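Local coordinates for protein putative glycosyl hydrolase (PDB 4QHZ) that is probably a glycosyl hydrolase of the 3-keto-disaccharide hydrolase family, with a concanavalin-like beta fold that binds magnesium, at residues 100-105 / 237-242; 116-121 / 130-135; 164-169 / 191-196. All blocks are in the same frame, centred on the assembly; numbering follows the deposited sequence.

Contact 1 (100-105 / 237-242)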
loop_
_atom_site.group_PDB
_atom_site.type_symbol
_atom_site.label_atom_id
_atom_site.label_comp_id
_atom_site.label_asym_id
_atom_site.label_seq_id
_atom_site.Cartn_x
_atom_site.Cartn_y
_atom_site.Cartn_z
ATOM N N HIS C 100 -20.012 12.950 -2.699
ATOM C CA HIS C 100 -20.344 13.578 -3.968
ATOM C C HIS C 100 -20.624 15.054 -3.727
ATOM O O HIS C 100 -21.271 15.413 -2.750
ATOM C CB HIS C 100 -21.559 12.898 -4.590
ATOM C CG HIS C 100 -21.892 13.376 -5.971
ATOM N ND1 HIS C 100 -21.425 12.754 -7.110
ATOM C CD2 HIS C 100 -22.662 14.406 -6.396
ATOM C CE1 HIS C 100 -21.880 13.390 -8.175
ATOM N NE2 HIS C 100 -22.639 14.392 -7.770
ATOM N N ILE C 101 -20.126 15.913 -4.612
ATOM C CA ILE C 101 -20.342 17.356 -4.490
ATOM C C ILE C 101 -20.154 18.021 -5.853
ATOM O O ILE C 101 -19.201 17.732 -6.577
ATOM C CB ILE C 101 -19.414 17.993 -3.420
ATOM C CG1 ILE C 101 -19.665 19.498 -3.296
ATOM C CG2 ILE C 101 -17.939 17.750 -3.727
ATOM C CD1 ILE C 101 -19.059 20.109 -2.047
ATOM N N GLU C 102 -21.074 18.917 -6.188
ATOM C CA GLU C 102 -21.047 19.633 -7.453
ATOM C C GLU C 102 -20.936 21.116 -7.181
ATOM O O GLU C 102 -21.523 21.623 -6.220
ATOM C CB GLU C 102 -22.301 19.314 -8.263
ATOM C CG GLU C 102 -22.482 17.813 -8.472
ATOM C CD GLU C 102 -23.605 17.442 -9.419
ATOM O OE1 GLU C 102 -24.204 18.339 -10.062
ATOM O OE2 GLU C 102 -23.885 16.227 -9.511
ATOM N N TRP C 103 -20.160 21.807 -8.008
ATOM C CA TRP C 103 -19.907 23.231 -7.798
ATOM C C TRP C 103 -19.815 24.008 -9.109
ATOM O O TRP C 103 -19.337 23.498 -10.127
ATOM C CB TRP C 103 -18.636 23.450 -6.967
ATOM C CG TRP C 103 -17.422 22.709 -7.422
ATOM C CD1 TRP C 103 -17.090 21.428 -7.111
ATOM C CD2 TRP C 103 -16.345 23.220 -8.218
ATOM N NE1 TRP C 103 -15.889 21.091 -7.692
ATOM C CE2 TRP C 103 -15.411 22.175 -8.375
ATOM C CE3 TRP C 103 -16.097 24.443 -8.844
ATOM C CZ2 TRP C 103 -14.236 22.323 -9.122
ATOM C CZ3 TRP C 103 -14.934 24.591 -9.591
ATOM C CH2 TRP C 103 -14.014 23.536 -9.717
ATOM N N GLN C 104 -20.279 25.250 -9.051
ATOM C CA GLN C 104 -20.417 26.097 -10.224
ATOM C C GLN C 104 -19.679 27.404 -10.037
ATOM O O GLN C 104 -19.940 28.138 -9.082
ATOM C CB GLN C 104 -21.893 26.388 -10.464
ATOM C CG GLN C 104 -22.189 27.194 -11.716
ATOM C CD GLN C 104 -23.599 27.748 -11.710
ATOM O OE1 GLN C 104 -24.022 28.375 -10.736
ATOM N NE2 GLN C 104 -24.340 27.506 -12.783
ATOM N N VAL C 105 -18.769 27.698 -10.957
ATOM C CA VAL C 105 -18.161 29.017 -11.032
ATOM C C VAL C 105 -19.151 29.914 -11.768
ATOM O O VAL C 105 -19.620 29.554 -12.845
ATOM C CB VAL C 105 -16.815 28.979 -11.771
ATOM C CG1 VAL C 105 -16.164 30.359 -11.784
ATOM C CG2 VAL C 105 -15.885 27.959 -11.128
ATOM N N SER C 237 -21.103 28.493 -6.273
ATOM C CA SER C 237 -22.310 27.843 -5.771
ATOM C C SER C 237 -22.142 26.325 -5.725
ATOM O O SER C 237 -21.366 25.755 -6.490
ATOM C CB SER C 237 -23.512 28.222 -6.638
ATOM O OG SER C 237 -23.848 29.586 -6.453
ATOM N N PHE C 238 -22.890 25.685 -4.831
ATOM C CA PHE C 238 -22.835 24.248 -4.631
ATOM C C PHE C 238 -24.214 23.605 -4.798
ATOM O O PHE C 238 -25.235 24.252 -4.566
ATOM C CB PHE C 238 -22.336 23.938 -3.225
ATOM C CG PHE C 238 -20.896 24.306 -2.982
ATOM C CD1 PHE C 238 -19.883 23.419 -3.296
ATOM C CD2 PHE C 238 -20.567 25.521 -2.411
ATOM C CE1 PHE C 238 -18.562 23.744 -3.064
ATOM C CE2 PHE C 238 -19.251 25.856 -2.180
ATOM C CZ PHE C 238 -18.243 24.966 -2.506
ATOM N N ARG C 239 -24.235 22.331 -5.183
ATOM C CA ARG C 239 -25.462 21.544 -5.196
ATOM C C ARG C 239 -25.147 20.062 -5.085
ATOM O O ARG C 239 -23.992 19.651 -5.202
ATOM C CB ARG C 239 -26.263 21.787 -6.469
ATOM C CG ARG C 239 -25.687 21.079 -7.683
ATOM C CD ARG C 239 -26.485 21.322 -8.954
ATOM N NE ARG C 239 -25.989 20.480 -10.042
ATOM C CZ ARG C 239 -26.481 20.468 -11.274
ATOM N NH1 ARG C 239 -27.492 21.261 -11.597
ATOM N NH2 ARG C 239 -25.959 19.658 -12.187
ATOM N N ASN C 240 -26.189 19.268 -4.851
ATOM C CA ASN C 240 -26.106 17.807 -4.839
ATOM C C ASN C 240 -24.912 17.273 -4.036
ATOM O O ASN C 240 -23.983 16.689 -4.591
ATOM C CB ASN C 240 -26.070 17.266 -6.268
ATOM C CG ASN C 240 -26.208 15.749 -6.329
ATOM O OD1 ASN C 240 -26.701 15.117 -5.392
ATOM N ND2 ASN C 240 -25.776 15.161 -7.432
ATOM N N ILE C 241 -24.959 17.482 -2.722
ATOM C CA ILE C 241 -23.921 16.994 -1.836
ATOM C C ILE C 241 -24.459 15.816 -1.033
ATOM O O ILE C 241 -25.453 15.951 -0.314
ATOM C CB ILE C 241 -23.426 18.088 -0.878
ATOM C CG1 ILE C 241 -23.139 19.373 -1.660
ATOM C CG2 ILE C 241 -22.194 17.608 -0.125
ATOM C CD1 ILE C 241 -22.611 20.515 -0.816
ATOM N N TRP C 242 -23.803 14.667 -1.154
ATOM C CA TRP C 242 -24.117 13.535 -0.296
ATOM C C TRP C 242 -22.856 12.789 0.114
ATOM O O TRP C 242 -21.807 12.919 -0.507
ATOM C CB TRP C 242 -25.123 12.581 -0.959
ATOM C CG TRP C 242 -24.782 12.092 -2.340
ATOM C CD1 TRP C 242 -25.213 12.619 -3.516
ATOM C CD2 TRP C 242 -23.998 10.940 -2.681
ATOM N NE1 TRP C 242 -24.728 11.886 -4.574
ATOM C CE2 TRP C 242 -23.984 10.845 -4.086
ATOM C CE3 TRP C 242 -23.302 9.984 -1.935
ATOM C CZ2 TRP C 242 -23.287 9.842 -4.763
ATOM C CZ3 TRP C 242 -22.618 8.980 -2.607
ATOM C CH2 TRP C 242 -22.614 8.922 -4.009
#
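E102 and R239 face each other as a hydrogen-bonded antiparallel pair, and their side chains carry the charged centre of this contact. R239 meets the carboxylate side-on: NE lies 2.8 Å from E102 OE1 and NH2 lies 3.1 Å from the same oxygen, which sits near the guanidinium plane. The carboxylate is turned 56° from that plane. R239 CG lies between its backbone N and carbonyl carbon (chi1 76°), and the chain extends from there to NE, bringing the guanidinium to E102. The other oxygen, E102 OE2, takes a nearly straight bond from H100 NE2 (2.8 Å), in the imidazole plane and on the anti lone pair. H100 ND1 bonds D169 OD1, which holds the imidazole between two carboxylates. From above the carboxylate plane OE2 also takes N240 ND2 at 3.0 Å, and G43 N is a further donor. N240 can reach in because the strand bulges here: N240 and I241 share the space opposite I101, and the positive phi of N240 (46°) turns its side chain toward strand 97-104. Packing is tight at the W242 end, where H100 CB sits over the indole face, 3.4 Å from the centroid of the five-membered ring of W242. Within the concanavalin-like sheet the strand pair has a largely polar face, with W242 at its end, and an apolar one (I101, W103, F238, I241). There I101 CD1 touches F238 CD1 (3.6 Å) and lies beside I241 CD1 (3.8 Å), the two isoleucines pointing the same way. The Q104 end is looser: its side chain comes no closer to S237 than 4.1 Å (Q104 OE1 to S237 CB), turns its amide to G163 O and is partly exposed. With donors at both oxygens, the E102 carboxylate is locked in rotation and probably stabilised as the anion.

Contact 2 (116-121 / 130-135). With MG (magnesium ion), chain I.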
loop_
_atom_site.group_PDB
_atom_site.type_symbol
_atom_site.label_atom_id
_atom_site.label_comp_id
_atom_site.label_asym_id
_atom_site.label_seq_id
_atom_site.Cartn_x
_atom_site.Cartn_y
_atom_site.Cartn_z
ATOM N N ARG C 116 -9.587 33.283 -7.870
ATOM C CA ARG C 116 -10.635 33.152 -8.867
ATOM C C ARG C 116 -11.481 31.908 -8.602
ATOM O O ARG C 116 -11.168 30.820 -9.083
ATOM C CB ARG C 116 -10.028 33.088 -10.273
ATOM C CG ARG C 116 -11.043 33.211 -11.403
ATOM C CD ARG C 116 -10.444 32.708 -12.708
ATOM N NE ARG C 116 -11.381 32.727 -13.829
ATOM C CZ ARG C 116 -11.669 33.788 -14.579
ATOM N NH1 ARG C 116 -11.124 34.971 -14.334
ATOM N NH2 ARG C 116 -12.523 33.664 -15.583
ATOM N N GLY C 117 -12.558 32.081 -7.842
ATOM C CA GLY C 117 -13.446 30.974 -7.522
ATOM C C GLY C 117 -12.827 29.956 -6.578
ATOM O O GLY C 117 -13.062 28.753 -6.714
ATOM N N ASN C 118 -12.046 30.440 -5.614
ATOM C CA ASN C 118 -11.372 29.572 -4.648
ATOM C C ASN C 118 -12.312 29.147 -3.532
ATOM O O ASN C 118 -12.873 29.987 -2.826
ATOM C CB ASN C 118 -10.144 30.278 -4.056
ATOM C CG ASN C 118 -9.195 29.329 -3.322
ATOM O OD1 ASN C 118 -9.590 28.276 -2.806
ATOM N ND2 ASN C 118 -7.927 29.708 -3.270
ATOM N N SER C 119 -12.497 27.835 -3.400
ATOM C CA SER C 119 -13.095 27.242 -2.217
ATOM C C SER C 119 -12.306 25.977 -1.928
ATOM O O SER C 119 -11.135 25.884 -2.293
ATOM C CB SER C 119 -14.584 26.958 -2.427
ATOM O OG SER C 119 -15.182 26.445 -1.242
ATOM N N GLY C 120 -12.928 24.995 -1.293
ATOM C CA GLY C 120 -12.252 23.735 -1.033
ATOM C C GLY C 120 -13.030 22.841 -0.109
ATOM O O GLY C 120 -13.908 23.302 0.623
ATOM N N ILE C 121 -12.721 21.552 -0.173
ATOM C CA ILE C 121 -13.350 20.551 0.670
ATOM C C ILE C 121 -12.284 20.008 1.614
ATOM O O ILE C 121 -11.376 19.295 1.178
ATOM C CB ILE C 121 -13.976 19.420 -0.171
ATOM C CG1 ILE C 121 -15.014 19.982 -1.147
ATOM C CG2 ILE C 121 -14.629 18.370 0.713
ATOM C CD1 ILE C 121 -14.615 19.862 -2.598
ATOM N N GLN C 130 -8.687 21.012 -3.297
ATOM C CA GLN C 130 -8.836 22.372 -3.803
ATOM C C GLN C 130 -10.016 22.504 -4.762
ATOM O O GLN C 130 -10.256 21.635 -5.598
ATOM C CB GLN C 130 -7.548 22.829 -4.496
ATOM C CG GLN C 130 -7.596 24.209 -5.147
ATOM C CD GLN C 130 -7.646 25.358 -4.143
ATOM O OE1 GLN C 130 -8.540 25.424 -3.295
ATOM N NE2 GLN C 130 -6.678 26.273 -4.236
ATOM N N VAL C 131 -10.752 23.598 -4.596
ATOM C CA VAL C 131 -11.748 24.035 -5.551
ATOM C C VAL C 131 -11.320 25.407 -6.068
ATOM O O VAL C 131 -10.977 26.295 -5.288
ATOM C CB VAL C 131 -13.144 24.102 -4.908
ATOM C CG1 VAL C 131 -14.126 24.863 -5.796
ATOM C CG2 VAL C 131 -13.643 22.695 -4.621
ATOM N N LEU C 132 -11.313 25.562 -7.390
ATOM C CA LEU C 132 -10.814 26.776 -8.029
ATOM C C LEU C 132 -11.261 26.810 -9.481
ATOM O O LEU C 132 -11.417 25.758 -10.111
ATOM C CB LEU C 132 -9.289 26.820 -7.957
ATOM C CG LEU C 132 -8.567 28.112 -8.328
ATOM C CD1 LEU C 132 -8.925 29.246 -7.374
ATOM C CD2 LEU C 132 -7.066 27.873 -8.324
ATOM N N ASP C 133 -11.479 28.009 -10.019
ATOM C CA ASP C 133 -11.737 28.128 -11.445
ATOM C C ASP C 133 -10.424 28.080 -12.213
ATOM O O ASP C 133 -9.736 29.093 -12.342
ATOM C CB ASP C 133 -12.485 29.410 -11.804
ATOM C CG ASP C 133 -12.837 29.467 -13.284
ATOM O OD1 ASP C 133 -12.789 28.412 -13.945
ATOM O OD2 ASP C 133 -13.158 30.562 -13.791
ATOM N N CYS C 134 -10.096 26.907 -12.746
ATOM C CA CYS C 134 -8.898 26.754 -13.561
ATOM C C CYS C 134 -9.237 26.594 -15.054
ATOM O O CYS C 134 -8.442 26.049 -15.831
ATOM C CB CYS C 134 -8.068 25.585 -13.033
ATOM S SG CYS C 134 -7.226 26.008 -11.498
ATOM N N TYR C 135 -10.413 27.088 -15.446
ATOM C CA TYR C 135 -10.766 27.173 -16.851
ATOM C C TYR C 135 -10.104 28.418 -17.431
ATOM O O TYR C 135 -10.535 29.543 -17.162
ATOM C CB TYR C 135 -12.284 27.207 -17.040
ATOM C CG TYR C 135 -12.728 27.006 -18.474
ATOM C CD1 TYR C 135 -12.875 25.729 -19.008
ATOM C CD2 TYR C 135 -12.997 28.097 -19.301
ATOM C CE1 TYR C 135 -13.280 25.542 -20.322
ATOM C CE2 TYR C 135 -13.398 27.920 -20.616
ATOM C CZ TYR C 135 -13.542 26.641 -21.117
ATOM O OH TYR C 135 -13.941 26.462 -22.420
HETATM MG MG MG I . -9.155 26.635 -1.635
HETATM O O HOH W 1 -12.819 30.701 -16.410
HETATM O O HOH W 2 -7.306 26.908 -1.048
#
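The magnesium site straddles this contact, with N118 and S119 on one arm facing Q130 on the other. N118 OD1 and Q130 OE1 each lie 2.1 Å from the magnesium ion, and the backbone carbonyl S119 O is 2.2 Å from it. Their oxygens crowd together because all three are ligands; the N118 and Q130 amide planes stand 79° apart. The Q130 chain is bent at chi2 (71°), which curls OE1 back to the ion, while the other end of the amide, NE2, is held by G143. E128, Q227 and one water complete the six-fold shell, and N118 ND2 is held by Q114 O. The ligands are carried by the beta hairpin of strands 119-123 and 127-131, where S119 and V131 form an antiparallel hydrogen-bonded pair; S119 O thus both binds the metal and accepts V131 N. On the face of S119 and V131, away from the Q130 side chain, V131 CG2 packs on I121 CD1 at 3.6 Å. Past the strand ends, D133 N bonds R116 O, and R116 NE approaches D133 OD2 (2.8 Å) from above the carboxylate plane. A water joins R116 NH2, D133 OD2 and Y135 O, while D133 OD1 accepts Y135 N in an Asx turn (3.1 Å).

Contact 3 (164-169 / 191-196). With EDO (1,2-ethanediol), chain H.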
loop_
_atom_site.group_PDB
_atom_site.type_symbol
_atom_site.label_atom_id
_atom_site.label_comp_id
_atom_site.label_asym_id
_atom_site.label_seq_id
_atom_site.Cartn_x
_atom_site.Cartn_y
_atom_site.Cartn_z
ATOM N N GLU C 164 -21.370 26.156 -15.893
ATOM C CA GLU C 164 -21.582 24.713 -15.888
ATOM C C GLU C 164 -21.151 24.124 -14.551
ATOM O O GLU C 164 -20.499 24.792 -13.753
ATOM C CB GLU C 164 -20.832 24.054 -17.049
ATOM C CG GLU C 164 -21.368 24.471 -18.414
ATOM C CD GLU C 164 -20.662 23.806 -19.586
ATOM O OE1 GLU C 164 -19.814 22.917 -19.372
ATOM O OE2 GLU C 164 -20.968 24.182 -20.737
ATOM N N TRP C 165 -21.546 22.884 -14.298
ATOM C CA TRP C 165 -21.347 22.266 -12.993
ATOM C C TRP C 165 -20.184 21.286 -13.023
ATOM O O TRP C 165 -20.159 20.373 -13.852
ATOM C CB TRP C 165 -22.630 21.566 -12.532
ATOM C CG TRP C 165 -23.649 22.550 -12.120
ATOM C CD1 TRP C 165 -24.617 23.108 -12.907
ATOM C CD2 TRP C 165 -23.767 23.165 -10.840
ATOM N NE1 TRP C 165 -25.353 24.017 -12.184
ATOM C CE2 TRP C 165 -24.849 24.074 -10.910
ATOM C CE3 TRP C 165 -23.071 23.034 -9.633
ATOM C CZ2 TRP C 165 -25.250 24.842 -9.819
ATOM C CZ3 TRP C 165 -23.478 23.795 -8.545
ATOM C CH2 TRP C 165 -24.555 24.690 -8.649
ATOM N N ASN C 166 -19.227 21.499 -12.120
ATOM C CA ASN C 166 -18.088 20.599 -11.965
ATOM C C ASN C 166 -18.397 19.561 -10.906
ATOM O O ASN C 166 -18.751 19.910 -9.782
ATOM C CB ASN C 166 -16.831 21.376 -11.605
ATOM C CG ASN C 166 -16.327 22.209 -12.760
ATOM O OD1 ASN C 166 -15.684 21.691 -13.672
ATOM N ND2 ASN C 166 -16.649 23.494 -12.749
ATOM N N VAL C 167 -18.286 18.297 -11.282
ATOM C CA VAL C 167 -18.741 17.192 -10.452
ATOM C C VAL C 167 -17.558 16.516 -9.786
ATOM O O VAL C 167 -16.654 16.047 -10.470
ATOM C CB VAL C 167 -19.505 16.158 -11.298
ATOM C CG1 VAL C 167 -19.961 14.989 -10.441
ATOM C CG2 VAL C 167 -20.692 16.811 -11.986
ATOM N N TYR C 168 -17.561 16.478 -8.455
ATOM C CA TYR C 168 -16.560 15.732 -7.705
ATOM C C TYR C 168 -17.162 14.450 -7.144
ATOM O O TYR C 168 -18.248 14.468 -6.554
ATOM C CB TYR C 168 -15.997 16.543 -6.532
ATOM C CG TYR C 168 -14.863 17.523 -6.809
ATOM C CD1 TYR C 168 -14.263 17.646 -8.060
ATOM C CD2 TYR C 168 -14.362 18.303 -5.770
ATOM C CE1 TYR C 168 -13.215 18.541 -8.265
ATOM C CE2 TYR C 168 -13.322 19.187 -5.962
ATOM C CZ TYR C 168 -12.742 19.299 -7.208
ATOM O OH TYR C 168 -11.708 20.201 -7.377
ATOM N N ASP C 169 -16.448 13.345 -7.336
ATOM C CA ASP C 169 -16.680 12.115 -6.583
ATOM C C ASP C 169 -15.387 11.796 -5.851
ATOM O O ASP C 169 -14.315 11.773 -6.456
ATOM C CB ASP C 169 -17.116 10.979 -7.503
ATOM C CG ASP C 169 -18.559 11.126 -7.946
ATOM O OD1 ASP C 169 -19.450 11.030 -7.077
ATOM O OD2 ASP C 169 -18.811 11.370 -9.149
ATOM N N VAL C 191 -9.939 11.188 -6.186
ATOM C CA VAL C 191 -10.772 12.311 -6.595
ATOM C C VAL C 191 -11.048 12.220 -8.088
ATOM O O VAL C 191 -10.121 12.090 -8.887
ATOM C CB VAL C 191 -10.097 13.667 -6.285
ATOM C CG1 VAL C 191 -10.963 14.826 -6.763
ATOM C CG2 VAL C 191 -9.819 13.807 -4.795
ATOM N N ILE C 192 -12.325 12.286 -8.451
ATOM C CA ILE C 192 -12.757 12.222 -9.837
ATOM C C ILE C 192 -13.542 13.486 -10.151
ATOM O O ILE C 192 -14.501 13.795 -9.453
ATOM C CB ILE C 192 -13.642 10.982 -10.094
ATOM C CG1 ILE C 192 -12.972 9.708 -9.559
ATOM C CG2 ILE C 192 -13.941 10.821 -11.585
ATOM C CD1 ILE C 192 -13.862 8.480 -9.599
ATOM N N GLN C 193 -13.117 14.228 -11.175
ATOM C CA GLN C 193 -13.793 15.458 -11.568
ATOM C C GLN C 193 -14.377 15.335 -12.968
ATOM O O GLN C 193 -13.649 15.098 -13.941
ATOM C CB GLN C 193 -12.856 16.672 -11.523
ATOM C CG GLN C 193 -13.570 17.961 -11.916
ATOM C CD GLN C 193 -12.679 19.187 -11.909
ATOM O OE1 GLN C 193 -11.543 19.152 -11.438
ATOM N NE2 GLN C 193 -13.198 20.289 -12.441
ATOM N N ASN C 194 -15.687 15.512 -13.062
ATOM C CA ASN C 194 -16.399 15.362 -14.328
ATOM C C ASN C 194 -16.028 14.056 -15.028
ATOM O O ASN C 194 -15.805 14.021 -16.243
ATOM C CB ASN C 194 -16.136 16.569 -15.228
ATOM C CG ASN C 194 -16.555 17.872 -14.577
ATOM O OD1 ASN C 194 -17.630 17.954 -13.978
ATOM N ND2 ASN C 194 -15.708 18.892 -14.674
ATOM N N GLY C 195 -15.961 12.990 -14.235
ATOM C CA GLY C 195 -15.640 11.662 -14.734
ATOM C C GLY C 195 -14.162 11.378 -14.964
ATOM O O GLY C 195 -13.808 10.246 -15.293
ATOM N N VAL C 196 -13.302 12.383 -14.771
ATOM C CA VAL C 196 -11.866 12.242 -14.978
ATOM C C VAL C 196 -11.132 12.090 -13.645
ATOM O O VAL C 196 -11.291 12.920 -12.751
ATOM C CB VAL C 196 -11.297 13.455 -15.734
ATOM C CG1 VAL C 196 -9.807 13.283 -16.000
ATOM C CG2 VAL C 196 -12.040 13.662 -17.050
HETATM C C1 EDO H . -17.886 9.007 -11.598
HETATM O O1 EDO H . -17.523 10.318 -11.150
HETATM C C2 EDO H . -18.867 8.407 -10.603
HETATM O O2 EDO H . -19.043 7.014 -10.886
HETATM O O HOH W 3 -16.775 13.027 -11.386
#
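The beta hairpin of strands 165-177 and 185-193 is joined here close to the point where the second strand leaves through a type I' turn, Q193 to V196, into strand 196-203 of the same antiparallel sheet. D169 and I192 form a hydrogen-bonded pair with both backbone bonds in place, and Y168 and Q193 form the non-hydrogen-bonded pair beside it. At the next position the pattern changes: N194 N still donates to V167 O (2.8 Å), but the return bond from V167 N goes to the side-chain oxygen N194 OD1, also at 2.8 Å, because the N194 backbone has already curved into the turn with positive phi. The N194 torsion that puts CG beside its own backbone N (chi1 -58°) brings OD1 to V167 N, which meets it from above the amide plane. The same amide then reaches on to N166: N194 ND2 lies 3.0 Å from N166 OD1. Q193 NE2 reaches this oxygen at 3.1 Å from the opposite face of the N166 amide plane, and R160 N is a further donor to it. Several donors therefore grip one buried carbonyl oxygen. The extended Q193 side chain crosses the edge of the Y168 ring obliquely, with CG in the ring plane and OE1 3.6 Å from Y168 CE1; the hydroxyl of Y168 is engaged with Q130 O. On the face of D169 and I192, a second subunit comes close, and I192 packs on I192 of that subunit. A 1,2-ethanediol, probably from the crystallisation liquor, bonds D169 OD2 of both subunits. A water over this face, beside the turn, accepts from G195 N, 3.0 Å away, and donates to the diol oxygen O1, which itself donates to D169 OD2 at 2.6 Å.

How the contacts relate
Contacts 1 and 3 share one antiparallel sheet, since strands 97-104 and 165-177 are neighbours in it: I101 O and Y168 N lie 2.8 Å apart, and H100 ND1 and D169 OD1, 2.6 Å apart, probably extend the E102-H100 pair into contact 3. Contact 2 belongs to the other sheet and packs across the interior. I121 CD1 meets the edge of the Y168 ring and V131 CG2 packs against it at a slant; Y168 OH is 2.7 Å from Q130 O, the backbone oxygen of a residue whose side chain binds magnesium. F238 CZ of contact 1 touches S119 OG at 3.6 Å, and W103 packs against V131. The side chains of F238 and Y168 both lie about 9 Å from the magnesium ion.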